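PDB 6AGQ: acetyl xylan esterase from Paenibacillus sp. R4, which probably removes acetyl groups from acetylated xylan and related acetylated sugars, as a cold-active serine esterase of the alpha/beta-hydrolase clan. Local coordinates for residues A[294-299]-A[307-312]. Residues are numbered along the deposited sequence; the frame is centred on the assembly and turned at random.
Sequences EVRLYH and PFHEEA
R296, in strand 293-298, and H309, of the C-terminal helix, make the nearest backbone approach, 8.4 Å between their CA atoms, so the two segments meet through side chains. Y298 contributes the largest share of the buried surface. Its CG stands anti to its own carbonyl carbon (chi1 -58°), and the ring reaches across to F308 and H309. The phenyl edge of F308 is directed at one face of the tyrosine ring, with F308 CE1 3.5 Å above the ring plane over its centre. Ring centroids 4.7 Å apart and planes at 60° identify an edge-to-face pair, somewhat tilted from a perfect T. At its rim Y298 OH hydrogen-bonds H309 ND1 at 2.9 Å, each group lying near the plane of the other's ring. The imidazole is placed by a CG anti to the backbone N (chi1 -164°), and its CE1 packs 3.9 Å from R296 CG. In the alpha/beta-hydrolase fold this is the join between the last strand, an outermost one in the sheet of this chain, and the final helix, with H309 also resting on A269 of the adjacent strand 265-271. Replacing Y298 with an alanine is likely to leave H309 ND1 without its hydroxyl partner and F308 without the ring face it packs against. Beyond the aromatic cluster, the R296 guanidinium is held by its own strand: NH2 forms a salt bridge with E294 OE2 at 3.0 Å, while NH1 donates to V295 O from above the carbonyl plane. A water, 2.8 Å from R296 NH2 and 2.7 Å from A312 O, links that group to the helix. E239 of the second subunit packs on both R296 and Y298.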
loop_
_atom_site.group_PDB
_atom_site.type_symbol
_atom_site.label_atom_id
_atom_site.label_comp_id
_atom_site.label_asym_id
_atom_site.label_seq_id
_atom_site.Cartn_x
_atom_site.Cartn_y
_atom_site.Cartn_z
ATOM N N GLU A 294 28.945 -22.314 -11.074
ATOM C CA GLU A 294 27.807 -22.354 -11.993
ATOM C C GLU A 294 26.781 -21.520 -11.346
ATOM O O GLU A 294 26.725 -21.529 -10.161
ATOM C CB GLU A 294 27.208 -23.751 -12.073
ATOM C CG GLU A 294 27.956 -24.724 -12.930
ATOM C CD GLU A 294 27.359 -26.140 -12.853
ATOM O OE1 GLU A 294 28.171 -27.085 -12.678
ATOM O OE2 GLU A 294 26.095 -26.314 -12.944
ATOM N N VAL A 295 25.936 -20.884 -12.124
ATOM C CA VAL A 295 24.935 -19.965 -11.637
ATOM C C VAL A 295 23.570 -20.346 -12.234
ATOM O O VAL A 295 23.531 -20.839 -13.330
ATOM C CB VAL A 295 25.351 -18.511 -11.910
ATOM C CG1 VAL A 295 25.375 -18.175 -13.427
ATOM C CG2 VAL A 295 24.471 -17.549 -11.125
ATOM N N ARG A 296 22.473 -20.250 -11.466
ATOM C CA ARG A 296 21.127 -20.284 -12.063
ATOM C C ARG A 296 20.503 -18.871 -11.892
ATOM O O ARG A 296 20.371 -18.397 -10.784
ATOM C CB ARG A 296 20.254 -21.331 -11.401
ATOM C CG ARG A 296 20.740 -22.770 -11.461
ATOM C CD ARG A 296 20.766 -23.364 -12.869
ATOM N NE ARG A 296 21.369 -24.707 -12.945
ATOM C CZ ARG A 296 22.662 -24.984 -13.166
ATOM N NH1 ARG A 296 23.552 -24.008 -13.379
ATOM N NH2 ARG A 296 23.083 -26.264 -13.199
ATOM N N LEU A 297 20.120 -18.220 -12.994
ATOM C CA LEU A 297 19.472 -16.877 -13.005
ATOM C C LEU A 297 17.992 -17.034 -13.221
ATOM O O LEU A 297 17.554 -17.484 -14.276
ATOM C CB LEU A 297 20.049 -16.043 -14.148
ATOM C CG LEU A 297 21.578 -16.063 -14.275
ATOM C CD1 LEU A 297 22.043 -15.488 -15.612
ATOM C CD2 LEU A 297 22.148 -15.264 -13.128
ATOM N N TYR A 298 17.213 -16.763 -12.192
ATOM C CA TYR A 298 15.761 -16.739 -12.250
ATOM C C TYR A 298 15.332 -15.273 -12.495
ATOM O O TYR A 298 15.254 -14.442 -11.565
ATOM C CB TYR A 298 15.190 -17.382 -10.978
ATOM C CG TYR A 298 15.699 -18.798 -10.823
ATOM C CD1 TYR A 298 15.519 -19.730 -11.849
ATOM C CD2 TYR A 298 16.357 -19.227 -9.670
ATOM C CE1 TYR A 298 15.991 -21.049 -11.747
ATOM C CE2 TYR A 298 16.821 -20.558 -9.562
ATOM C CZ TYR A 298 16.639 -21.461 -10.607
ATOM O OH TYR A 298 17.119 -22.752 -10.550
ATOM N N HIS A 299 15.061 -14.960 -13.763
ATOM C CA HIS A 299 14.806 -13.557 -14.204
ATOM C C HIS A 299 13.625 -12.798 -13.518
ATOM O O HIS A 299 13.780 -11.602 -13.163
ATOM C CB HIS A 299 14.676 -13.475 -15.746
ATOM C CG HIS A 299 15.928 -13.868 -16.493
ATOM N ND1 HIS A 299 16.409 -15.171 -16.531
ATOM C CD2 HIS A 299 16.782 -13.136 -17.247
ATOM C CE1 HIS A 299 17.515 -15.215 -17.262
ATOM N NE2 HIS A 299 17.767 -13.994 -17.704
ATOM N N PRO A 307 10.606 -23.302 -6.111
ATOM C CA PRO A 307 10.259 -24.756 -6.217
ATOM C C PRO A 307 11.123 -25.582 -7.190
ATOM O O PRO A 307 11.558 -26.662 -6.850
ATOM C CB PRO A 307 8.766 -24.755 -6.651
ATOM C CG PRO A 307 8.258 -23.344 -6.463
ATOM C CD PRO A 307 9.395 -22.456 -5.984
ATOM N N PHE A 308 11.346 -25.034 -8.379
ATOM C CA PHE A 308 12.304 -25.540 -9.448
ATOM C C PHE A 308 13.770 -25.679 -9.060
ATOM O O PHE A 308 14.504 -26.435 -9.719
ATOM C CB PHE A 308 12.289 -24.615 -10.688
ATOM C CG PHE A 308 12.064 -23.161 -10.330
ATOM C CD1 PHE A 308 13.128 -22.330 -9.991
ATOM C CD2 PHE A 308 10.768 -22.656 -10.228
ATOM C CE1 PHE A 308 12.907 -20.991 -9.620
ATOM C CE2 PHE A 308 10.541 -21.345 -9.832
ATOM C CZ PHE A 308 11.622 -20.509 -9.537
ATOM N N HIS A 309 14.221 -24.943 -8.035
ATOM C CA HIS A 309 15.650 -24.954 -7.708
ATOM C C HIS A 309 16.074 -26.258 -7.055
ATOM O O HIS A 309 17.218 -26.680 -7.204
ATOM C CB HIS A 309 16.098 -23.767 -6.843
ATOM C CG HIS A 309 17.586 -23.600 -6.853
ATOM N ND1 HIS A 309 18.297 -23.411 -8.023
ATOM C CD2 HIS A 309 18.509 -23.676 -5.860
ATOM C CE1 HIS A 309 19.597 -23.373 -7.750
ATOM N NE2 HIS A 309 19.754 -23.552 -6.448
ATOM N N GLU A 310 15.139 -26.907 -6.377
ATOM C CA GLU A 310 15.428 -28.096 -5.609
ATOM C C GLU A 310 15.991 -29.185 -6.502
ATOM O O GLU A 310 17.039 -29.766 -6.201
ATOM C CB GLU A 310 14.171 -28.562 -4.864
ATOM C CG GLU A 310 14.486 -29.189 -3.523
ATOM C CD GLU A 310 14.813 -28.171 -2.427
ATOM O OE1 GLU A 310 15.186 -27.018 -2.736
ATOM O OE2 GLU A 310 14.684 -28.530 -1.239
ATOM N N GLU A 311 15.299 -29.414 -7.613
ATOM C CA GLU A 311 15.776 -30.268 -8.667
ATOM C C GLU A 311 17.146 -29.879 -9.225
ATOM O O GLU A 311 17.936 -30.736 -9.544
ATOM C CB GLU A 311 14.790 -30.246 -9.842
ATOM C CG GLU A 311 15.113 -31.249 -10.958
ATOM C CD GLU A 311 14.019 -31.356 -12.029
ATOM O OE1 GLU A 311 14.405 -31.483 -13.232
ATOM O OE2 GLU A 311 12.794 -31.323 -11.671
ATOM N N ALA A 312 17.380 -28.598 -9.444
ATOM C CA ALA A 312 18.654 -28.134 -9.976
ATOM C C ALA A 312 19.821 -28.534 -9.009
ATOM O O ALA A 312 20.903 -28.902 -9.455
ATOM C CB ALA A 312 18.599 -26.616 -10.166
HETATM O O HOH W 1 22.120 -28.466 -11.858
#